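Local coordinates for protein probable transcriptional regulator (Pseudomonas aeruginosa, PDB 2ESN) that probably regulates transcription as a LysR-type factor, pairing a DNA-binding helix-turn-helix with an effector-binding domain of the periplasmic-binding-protein type, at residues C[109-114]-C[153-158]; C[138-143]-C[160-165]; C[169-174]-C[296-301]. One frame throughout, in Å; residues are numbered along the deposited sequence.

Interaction 1 of 3, residues C[109-114]-C[153-158]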
loop_
_atom_site.group_PDB
_atom_site.type_symbol
_atom_site.label_atom_id
_atom_site.label_comp_id
_atom_site.label_asym_id
_atom_site.label_seq_id
_atom_site.Cartn_x
_atom_site.Cartn_y
_atom_site.Cartn_z
ATOM N N ASP C 109 9.233 2.997 22.763
ATOM C CA ASP C 109 8.966 3.326 24.146
ATOM C C ASP C 109 10.247 3.861 24.810
ATOM O O ASP C 109 10.192 4.810 25.545
ATOM C CB ASP C 109 8.310 2.160 24.906
ATOM C CG ASP C 109 9.319 1.235 25.538
ATOM O OD1 ASP C 109 10.305 0.895 24.838
ATOM O OD2 ASP C 109 9.143 0.916 26.732
ATOM N N TYR C 110 11.410 3.312 24.510
ATOM C CA TYR C 110 12.613 3.818 25.166
ATOM C C TYR C 110 12.930 5.261 24.811
ATOM O O TYR C 110 13.235 6.041 25.675
ATOM C CB TYR C 110 13.848 2.914 24.983
ATOM C CG TYR C 110 15.034 3.541 25.630
ATOM C CD1 TYR C 110 15.009 3.852 26.957
ATOM C CD2 TYR C 110 16.183 3.838 24.911
ATOM C CE1 TYR C 110 16.074 4.458 27.607
ATOM C CE2 TYR C 110 17.270 4.441 25.554
ATOM C CZ TYR C 110 17.177 4.777 26.900
ATOM O OH TYR C 110 18.199 5.444 27.580
ATOM N N THR C 111 12.867 5.626 23.543
ATOM C CA THR C 111 13.281 6.945 23.125
ATOM C C THR C 111 12.185 7.968 23.506
ATOM O O THR C 111 12.474 9.110 23.809
ATOM C CB THR C 111 13.662 6.993 21.591
ATOM O OG1 THR C 111 12.584 6.469 20.796
ATOM C CG2 THR C 111 14.979 6.221 21.272
ATOM N N ALA C 112 10.937 7.565 23.495
ATOM C CA ALA C 112 9.873 8.439 24.027
ATOM C C ALA C 112 10.134 8.744 25.517
ATOM O O ALA C 112 10.074 9.902 25.967
ATOM C CB ALA C 112 8.487 7.778 23.817
ATOM N N PHE C 113 10.461 7.693 26.267
ATOM C CA PHE C 113 10.823 7.856 27.655
ATOM C C PHE C 113 12.009 8.764 27.872
ATOM O O PHE C 113 11.999 9.572 28.842
ATOM C CB PHE C 113 11.072 6.464 28.307
ATOM C CG PHE C 113 11.948 6.516 29.556
ATOM C CD1 PHE C 113 11.409 6.771 30.806
ATOM C CD2 PHE C 113 13.314 6.332 29.463
ATOM C CE1 PHE C 113 12.246 6.791 31.936
ATOM C CE2 PHE C 113 14.129 6.385 30.559
ATOM C CZ PHE C 113 13.593 6.594 31.818
ATOM N N ALA C 114 13.051 8.631 27.050
ATOM C CA ALA C 114 14.307 9.372 27.281
ATOM C C ALA C 114 14.177 10.885 26.897
ATOM O O ALA C 114 14.657 11.777 27.614
ATOM C CB ALA C 114 15.532 8.680 26.608
ATOM N N PHE C 153 10.769 13.655 12.124
ATOM C CA PHE C 153 11.997 13.140 12.707
ATOM C C PHE C 153 11.872 11.670 13.133
ATOM O O PHE C 153 10.791 11.182 13.354
ATOM C CB PHE C 153 12.341 13.913 13.996
ATOM C CG PHE C 153 12.642 15.363 13.804
ATOM C CD1 PHE C 153 11.677 16.316 14.104
ATOM C CD2 PHE C 153 13.890 15.775 13.389
ATOM C CE1 PHE C 153 11.953 17.687 13.971
ATOM C CE2 PHE C 153 14.171 17.146 13.189
ATOM C CZ PHE C 153 13.227 18.102 13.507
ATOM N N ALA C 154 13.005 11.013 13.328
ATOM C CA ALA C 154 13.009 9.656 13.845
ATOM C C ALA C 154 14.031 9.601 14.940
ATOM O O ALA C 154 14.988 10.371 14.935
ATOM C CB ALA C 154 13.307 8.644 12.735
ATOM N N LEU C 155 13.816 8.712 15.907
ATOM C CA LEU C 155 14.731 8.592 17.049
ATOM C C LEU C 155 15.300 7.179 17.100
ATOM O O LEU C 155 14.610 6.229 16.748
ATOM C CB LEU C 155 13.961 8.838 18.372
ATOM C CG LEU C 155 13.163 10.139 18.525
ATOM C CD1 LEU C 155 12.436 10.214 19.896
ATOM C CD2 LEU C 155 14.123 11.343 18.394
ATOM N N GLY C 156 16.547 7.045 17.558
ATOM C CA GLY C 156 17.157 5.719 17.765
ATOM C C GLY C 156 18.651 5.891 17.975
ATOM O O GLY C 156 19.110 6.985 18.232
ATOM N N TYR C 157 19.413 4.817 17.856
ATOM C CA TYR C 157 20.869 4.881 17.860
ATOM C C TYR C 157 21.478 4.075 16.683
ATOM O O TYR C 157 20.787 3.231 16.078
ATOM C CB TYR C 157 21.455 4.532 19.251
ATOM C CG TYR C 157 21.396 3.071 19.773
ATOM C CD1 TYR C 157 20.398 2.669 20.700
ATOM C CD2 TYR C 157 22.406 2.135 19.419
ATOM C CE1 TYR C 157 20.364 1.355 21.240
ATOM C CE2 TYR C 157 22.410 0.812 19.960
ATOM C CZ TYR C 157 21.375 0.418 20.856
ATOM O OH TYR C 157 21.365 -0.890 21.349
ATOM N N ASP C 158 22.734 4.370 16.328
ATOM C CA ASP C 158 23.389 3.648 15.204
ATOM C C ASP C 158 24.039 2.443 15.787
ATOM O O ASP C 158 24.790 2.554 16.747
ATOM C CB ASP C 158 24.495 4.453 14.461
ATOM C CG ASP C 158 24.005 5.804 13.877
ATOM O OD1 ASP C 158 22.867 5.906 13.344
ATOM O OD2 ASP C 158 24.813 6.758 13.952
#

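Interaction 2 of 3, residues C[138-143]-C[160-165]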
loop_
_atom_site.group_PDB
_atom_site.type_symbol
_atom_site.label_atom_id
_atom_site.label_comp_id
_atom_site.label_asym_id
_atom_site.label_seq_id
_atom_site.Cartn_x
_atom_site.Cartn_y
_atom_site.Cartn_z
ATOM N N GLU C 138 7.404 1.114 11.419
ATOM C CA GLU C 138 7.727 -0.296 11.119
ATOM C C GLU C 138 9.230 -0.560 11.084
ATOM O O GLU C 138 9.664 -1.698 11.306
ATOM C CB GLU C 138 6.982 -0.791 9.862
ATOM C CG GLU C 138 5.437 -0.606 9.958
ATOM C CD GLU C 138 4.639 -1.926 10.173
ATOM O OE1 GLU C 138 5.157 -3.025 9.830
ATOM O OE2 GLU C 138 3.479 -1.877 10.678
ATOM N N ARG C 139 10.025 0.485 10.874
ATOM C CA ARG C 139 11.475 0.391 11.083
ATOM C C ARG C 139 12.037 1.662 11.691
ATOM O O ARG C 139 11.352 2.688 11.693
ATOM C CB ARG C 139 12.204 0.103 9.776
ATOM C CG ARG C 139 11.853 1.074 8.652
ATOM C CD ARG C 139 12.114 0.427 7.291
ATOM N NE ARG C 139 13.504 0.615 6.896
ATOM C CZ ARG C 139 14.202 -0.236 6.143
ATOM N NH1 ARG C 139 13.635 -1.362 5.695
ATOM N NH2 ARG C 139 15.475 0.041 5.845
ATOM N N LYS C 140 13.277 1.586 12.189
ATOM C CA LYS C 140 13.964 2.743 12.802
ATOM C C LYS C 140 13.965 3.983 11.886
ATOM O O LYS C 140 13.672 5.093 12.305
ATOM C CB LYS C 140 15.395 2.417 13.187
ATOM C CG LYS C 140 16.115 3.637 13.778
ATOM C CD LYS C 140 17.259 3.296 14.721
ATOM C CE LYS C 140 18.373 2.502 14.051
ATOM N NZ LYS C 140 19.518 3.324 13.531
ATOM N N LEU C 141 14.266 3.755 10.616
ATOM C CA LEU C 141 14.658 4.820 9.715
ATOM C C LEU C 141 14.037 4.565 8.343
ATOM O O LEU C 141 14.577 3.811 7.559
ATOM C CB LEU C 141 16.177 4.812 9.628
ATOM C CG LEU C 141 16.903 6.131 9.471
ATOM C CD1 LEU C 141 18.380 5.897 9.610
ATOM C CD2 LEU C 141 16.561 6.727 8.107
ATOM N N SER C 142 12.881 5.163 8.091
ATOM C CA SER C 142 12.217 5.072 6.801
ATOM C C SER C 142 12.391 6.434 6.083
ATOM O O SER C 142 11.602 7.379 6.301
ATOM C CB SER C 142 10.745 4.663 6.985
ATOM O OG SER C 142 9.911 5.157 5.934
ATOM N N VAL C 143 13.451 6.533 5.270
ATOM C CA VAL C 143 13.790 7.734 4.476
ATOM C C VAL C 143 12.595 8.229 3.659
ATOM O O VAL C 143 12.429 9.441 3.444
ATOM C CB VAL C 143 15.044 7.492 3.557
ATOM C CG1 VAL C 143 14.912 6.181 2.769
ATOM C CG2 VAL C 143 15.310 8.680 2.614
ATOM N N GLU C 160 26.871 0.441 15.443
ATOM C CA GLU C 160 28.272 0.089 15.172
ATOM C C GLU C 160 28.886 0.256 13.766
ATOM O O GLU C 160 28.853 -0.690 12.977
ATOM C CB GLU C 160 28.503 -1.355 15.632
ATOM C CG GLU C 160 27.960 -2.403 14.636
ATOM C CD GLU C 160 28.488 -3.785 14.897
ATOM O OE1 GLU C 160 28.666 -4.098 16.095
ATOM O OE2 GLU C 160 28.722 -4.550 13.916
ATOM N N HIS C 161 29.366 1.439 13.382
ATOM C CA HIS C 161 28.718 2.703 13.589
ATOM C C HIS C 161 28.020 2.799 12.213
ATOM O O HIS C 161 28.639 3.163 11.198
ATOM C CB HIS C 161 29.772 3.794 13.793
ATOM C CG HIS C 161 30.681 3.541 14.961
ATOM N ND1 HIS C 161 31.009 4.521 15.879
ATOM C CD2 HIS C 161 31.318 2.415 15.372
ATOM C CE1 HIS C 161 31.817 4.012 16.797
ATOM N NE2 HIS C 161 32.017 2.736 16.516
ATOM N N GLU C 162 26.748 2.391 12.195
ATOM C CA GLU C 162 25.938 2.242 10.975
ATOM C C GLU C 162 26.143 3.425 10.034
ATOM O O GLU C 162 26.215 4.574 10.479
ATOM C CB GLU C 162 24.438 2.100 11.329
ATOM C CG GLU C 162 23.938 0.672 11.692
ATOM C CD GLU C 162 22.603 0.667 12.495
ATOM O OE1 GLU C 162 22.123 1.756 12.871
ATOM O OE2 GLU C 162 22.029 -0.430 12.773
ATOM N N ARG C 163 26.254 3.143 8.740
ATOM C CA ARG C 163 26.276 4.218 7.737
ATOM C C ARG C 163 24.863 4.790 7.489
ATOM O O ARG C 163 23.888 4.042 7.324
ATOM C CB ARG C 163 26.931 3.744 6.424
ATOM C CG ARG C 163 26.965 4.801 5.319
ATOM C CD ARG C 163 27.653 4.302 4.043
ATOM N NE ARG C 163 26.806 3.676 2.995
ATOM C CZ ARG C 163 25.527 3.274 3.086
ATOM N NH1 ARG C 163 24.798 3.397 4.203
ATOM N NH2 ARG C 163 24.958 2.735 2.012
ATOM N N LEU C 164 24.767 6.116 7.484
ATOM C CA LEU C 164 23.517 6.811 7.198
ATOM C C LEU C 164 23.075 6.717 5.722
ATOM O O LEU C 164 23.892 6.964 4.816
ATOM C CB LEU C 164 23.630 8.287 7.600
ATOM C CG LEU C 164 23.659 8.604 9.088
ATOM C CD1 LEU C 164 23.701 10.115 9.288
ATOM C CD2 LEU C 164 22.460 7.966 9.806
ATOM N N PRO C 165 21.772 6.388 5.483
ATOM C CA PRO C 165 21.190 6.388 4.126
ATOM C C PRO C 165 21.274 7.773 3.513
ATOM O O PRO C 165 21.519 8.757 4.244
ATOM C CB PRO C 165 19.717 6.001 4.357
ATOM C CG PRO C 165 19.682 5.360 5.677
ATOM C CD PRO C 165 20.774 6.000 6.495
#

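Interaction 3 of 3, residues C[169-174]-C[296-301]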
loop_
_atom_site.group_PDB
_atom_site.type_symbol
_atom_site.label_atom_id
_atom_site.label_comp_id
_atom_site.label_asym_id
_atom_site.label_seq_id
_atom_site.Cartn_x
_atom_site.Cartn_y
_atom_site.Cartn_z
ATOM N N GLN C 169 20.282 12.976 7.573
ATOM C CA GLN C 169 21.233 13.515 8.559
ATOM C C GLN C 169 20.776 13.141 10.010
ATOM O O GLN C 169 19.578 12.940 10.263
ATOM C CB GLN C 169 21.336 15.050 8.410
ATOM C CG GLN C 169 19.999 15.780 8.647
ATOM C CD GLN C 169 20.007 17.275 8.293
ATOM O OE1 GLN C 169 21.040 17.820 7.860
ATOM N NE2 GLN C 169 18.837 17.936 8.450
ATOM N N ALA C 170 21.734 13.109 10.934
ATOM C CA ALA C 170 21.533 12.680 12.313
ATOM C C ALA C 170 22.219 13.667 13.274
ATOM O O ALA C 170 23.262 14.254 12.945
ATOM C CB ALA C 170 22.103 11.305 12.503
ATOM N N HIS C 171 21.615 13.867 14.447
ATOM C CA HIS C 171 22.226 14.682 15.476
ATOM C C HIS C 171 22.147 13.956 16.796
ATOM O O HIS C 171 21.054 13.527 17.226
ATOM C CB HIS C 171 21.547 16.059 15.558
ATOM C CG HIS C 171 21.886 16.964 14.409
ATOM N ND1 HIS C 171 21.121 17.029 13.257
ATOM C CD2 HIS C 171 22.912 17.839 14.236
ATOM C CE1 HIS C 171 21.657 17.912 12.429
ATOM N NE2 HIS C 171 22.742 18.418 13.000
ATOM N N ASP C 172 23.286 13.850 17.467
ATOM C CA ASP C 172 23.347 13.133 18.742
ATOM C C ASP C 172 22.714 13.903 19.874
ATOM O O ASP C 172 22.911 15.132 19.983
ATOM C CB ASP C 172 24.786 12.784 19.045
ATOM C CG ASP C 172 25.388 11.928 17.963
ATOM O OD1 ASP C 172 24.642 11.187 17.271
ATOM O OD2 ASP C 172 26.611 12.014 17.792
ATOM N N TRP C 173 21.932 13.210 20.701
ATOM C CA TRP C 173 21.360 13.883 21.901
ATOM C C TRP C 173 21.560 13.266 23.311
ATOM O O TRP C 173 21.288 13.929 24.332
ATOM C CB TRP C 173 19.908 14.316 21.649
ATOM C CG TRP C 173 18.981 13.196 21.298
ATOM C CD1 TRP C 173 18.825 12.645 20.067
ATOM C CD2 TRP C 173 18.079 12.480 22.190
ATOM N NE1 TRP C 173 17.895 11.628 20.135
ATOM C CE2 TRP C 173 17.401 11.530 21.416
ATOM C CE3 TRP C 173 17.798 12.557 23.571
ATOM C CZ2 TRP C 173 16.418 10.633 21.969
ATOM C CZ3 TRP C 173 16.839 11.690 24.126
ATOM C CH2 TRP C 173 16.165 10.724 23.321
ATOM N N PHE C 174 22.039 12.028 23.371
ATOM C CA PHE C 174 22.236 11.341 24.649
ATOM C C PHE C 174 23.188 10.167 24.508
ATOM O O PHE C 174 22.906 9.221 23.744
ATOM C CB PHE C 174 20.897 10.792 25.151
ATOM C CG PHE C 174 20.956 10.212 26.548
ATOM C CD1 PHE C 174 21.502 10.945 27.608
ATOM C CD2 PHE C 174 20.441 8.950 26.806
ATOM C CE1 PHE C 174 21.550 10.402 28.921
ATOM C CE2 PHE C 174 20.459 8.416 28.086
ATOM C CZ PHE C 174 21.021 9.137 29.168
ATOM N N TRP C 296 14.674 24.721 14.332
ATOM C CA TRP C 296 14.465 25.031 15.763
ATOM C C TRP C 296 14.503 23.741 16.630
ATOM O O TRP C 296 15.234 23.662 17.664
ATOM C CB TRP C 296 13.167 25.773 15.905
ATOM C CG TRP C 296 12.729 26.008 17.320
ATOM C CD1 TRP C 296 13.141 27.004 18.143
ATOM C CD2 TRP C 296 11.757 25.247 18.055
ATOM N NE1 TRP C 296 12.490 26.913 19.342
ATOM C CE2 TRP C 296 11.667 25.821 19.335
ATOM C CE3 TRP C 296 10.994 24.096 17.766
ATOM C CZ2 TRP C 296 10.808 25.337 20.323
ATOM C CZ3 TRP C 296 10.116 23.595 18.777
ATOM C CH2 TRP C 296 10.048 24.227 20.038
ATOM N N MET C 297 13.745 22.726 16.189
ATOM C CA MET C 297 13.628 21.505 16.959
ATOM C C MET C 297 14.982 20.843 17.038
ATOM O O MET C 297 15.382 20.311 18.100
ATOM C CB MET C 297 12.554 20.573 16.410
ATOM C CG MET C 297 12.414 19.261 17.268
ATOM S SD MET C 297 11.915 19.496 18.979
ATOM C CE MET C 297 10.297 19.778 18.724
ATOM N N ILE C 298 15.735 20.882 15.935
ATOM C CA ILE C 298 17.100 20.373 15.977
ATOM C C ILE C 298 17.929 21.103 17.054
ATOM O O ILE C 298 18.594 20.479 17.864
ATOM C CB ILE C 298 17.797 20.472 14.629
ATOM C CG1 ILE C 298 17.279 19.400 13.670
ATOM C CG2 ILE C 298 19.272 20.216 14.791
ATOM C CD1 ILE C 298 17.602 19.709 12.195
ATOM N N GLY C 299 17.877 22.436 17.074
ATOM C CA GLY C 299 18.576 23.186 18.129
ATOM C C GLY C 299 18.046 22.952 19.552
ATOM O O GLY C 299 18.807 23.047 20.523
ATOM N N GLN C 300 16.743 22.664 19.678
ATOM C CA GLN C 300 16.162 22.375 20.985
ATOM C C GLN C 300 16.867 21.210 21.670
ATOM O O GLN C 300 17.283 21.350 22.825
ATOM C CB GLN C 300 14.641 22.150 20.930
ATOM C CG GLN C 300 13.856 23.416 20.796
ATOM C CD GLN C 300 14.185 24.465 21.889
ATOM O OE1 GLN C 300 13.830 24.286 23.053
ATOM N NE2 GLN C 300 14.852 25.569 21.499
ATOM N N LEU C 301 17.033 20.080 20.967
ATOM C CA LEU C 301 17.697 18.903 21.557
ATOM C C LEU C 301 19.189 19.124 21.854
ATOM O O LEU C 301 19.786 18.384 22.648
ATOM C CB LEU C 301 17.520 17.686 20.681
ATOM C CG LEU C 301 16.226 16.900 20.881
ATOM C CD1 LEU C 301 15.034 17.781 20.650
ATOM C CD2 LEU C 301 16.156 15.627 19.993
#

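Interaction 1 of 3, residues C[109-114]-C[153-158]
Thr111 overlaps CB and CD1 of Leu155 with its own OG1 and CB. The two side chains run in opposite directions and touch along their flanks. Thr111 OG1 lies 3.7 Å from Leu155 CB. Thr111 CB is almost as close to the leucine branch, 3.8 Å from Leu155 CD1, as it is to Leu155 CB. The leucine CG lies anti to its own carbonyl carbon (chi1 -54°), and the chain beyond it is extended, which carries CD1 along the threonine. The methyl of Thr111 faces the strand backbone, with CG2 4.1 Å from Gly156 N. Gly156 has no side chain, and here the helix meets main chain. No hydrogen bond joins the two segments. The threonine hydroxyl is used locally: with chi1 at 53° OG1 sits between N and C and takes a hydrogen bond from Thr108 N, just before the helix. Helix 109-126 belongs to the beta-alpha-beta crossover that links the parallel strands 102-107 and 131-136. Strand 153-157 lies on the other side of strand 102-107 from strand 131-136, also parallel to it. The contact therefore sets the first turn of the crossover helix against the sheet of a Rossmann-like subdomain, as in periplasmic binding proteins. Leu155 also packs on Phe105 and Leu282 of the neighbouring strands. Away from the strand, the helix faces another subunit, where Phe113 meets Phe241 of the second subunit edge-to-face and Ala112 packs on Ala238 of that subunit.

Interaction 2 of 3, residues C[138-143]-C[160-165]
The carboxylate of Glu162 is met by Lys140 from the syn side of OE1, close to its plane. Lys140 NZ stands 3.1 Å from Glu162 OE1 and only 17° out of the carboxylate plane, in a hydrogen-bonded salt bridge. A second flat group, the guanidinium of Arg139, has Leu141 O in plane at its edge. That bond is weak, 3.4 Å from Arg139 NE to Leu141 O, and stays within one segment. The lysine starts out extended, with CG anti to the backbone N, then bends at chi3 and chi4. The bend brings NZ onto the acid, and the two side chains cross at a slant. Lys140 NZ also bonds Tyr157 O and Tyr283 OH, so three oxygens grip the ammonium. Glu162 OE1 has a second partner too, Glu159 N. Together these bonds would be expected to favour the charged forms of both groups. The second touch is apolar: the CD1 methyl of Leu141 meets the CD corner of the Pro165 ring, with Leu141 CD1 3.9 Å from Pro165 CD. Leu141 also packs on Ile168 and Tyr283. Both segments are loops that follow parallel strands, 131-136 and 153-157. Such neighbouring loops at the C-terminal ends of the parallel strands of a mixed sheet are characteristic of the Rossmann-like subdomains of the LysR substrate-binding fold.

Interaction 3 of 3, residues C[169-174]-C[296-301]
Ile298 is the first residue of 296-301 to touch the strand, and its CG2 methyl sits over one face of the His171 ring. Ile298 CG2 lies 4.0 Å from the centroid of the His171 ring and 10° off the ring normal, a CH-pi contact over the centre. The two side chains cross at about a right angle. Ile298 CG2 is anti to its backbone N, and the other branch, carrying CD1, runs toward Gln169. There Ile298 CD1 comes to 4.3 Å from Gln169 NE2. The amide is held elsewhere, by a hydrogen bond between Gln169 NE2 and Ser284 OG. Next in order, Gln300 turns from the strand and bonds Arg122 of helix 109-126 through OE1. Leu301, one turn after Ile298, makes the second contact with the strand. Its CD2 methyl lies over one face of Trp173, offset toward the rim. Leu301 CD2 is 4.1 Å from the centroid of the five-membered ring of Trp173 and 15° off its normal. Both side chains run in the same direction, flank to flank. Trp173 CG stands between N and C (chi1 59°), which swings the indole past the leucine, with the far end of the ring led off toward helix 109-126. His171 O lies in plane at the edge of this indole. The two main touches are methyl groups over ring faces, and no hydrogen bond crosses the contact. The axes of segments 169-174 and 296-301 come within 9.3 Å. Such packing of the last helix on the mixed sheet is typical of the alpha/beta architecture of the LysR substrate-binding domain.

How the interactions relate
From the N terminus, the chain first passes 109-114, then 138-143. Interaction 1 closes at 153-158 and interaction 2 at 160-165. Their segments alternate, so the two cross. They also touch, since Ala154 CB packs on Lys140 O and Gly156 CA on Lys140 CD. Interaction 3 opens later, at 169-174, and closes a long loop at 296-301, in series with both. It brings the C-terminal helix back to the sheet used by interaction 1. Phe153 meets Met297 and Ile298, and Ala114 meets Trp173. Leu164 packs on Ala170 between interactions 2 and 3. Crossover helix, strand-end loops and C-terminal helix are thus joined within one subdomain.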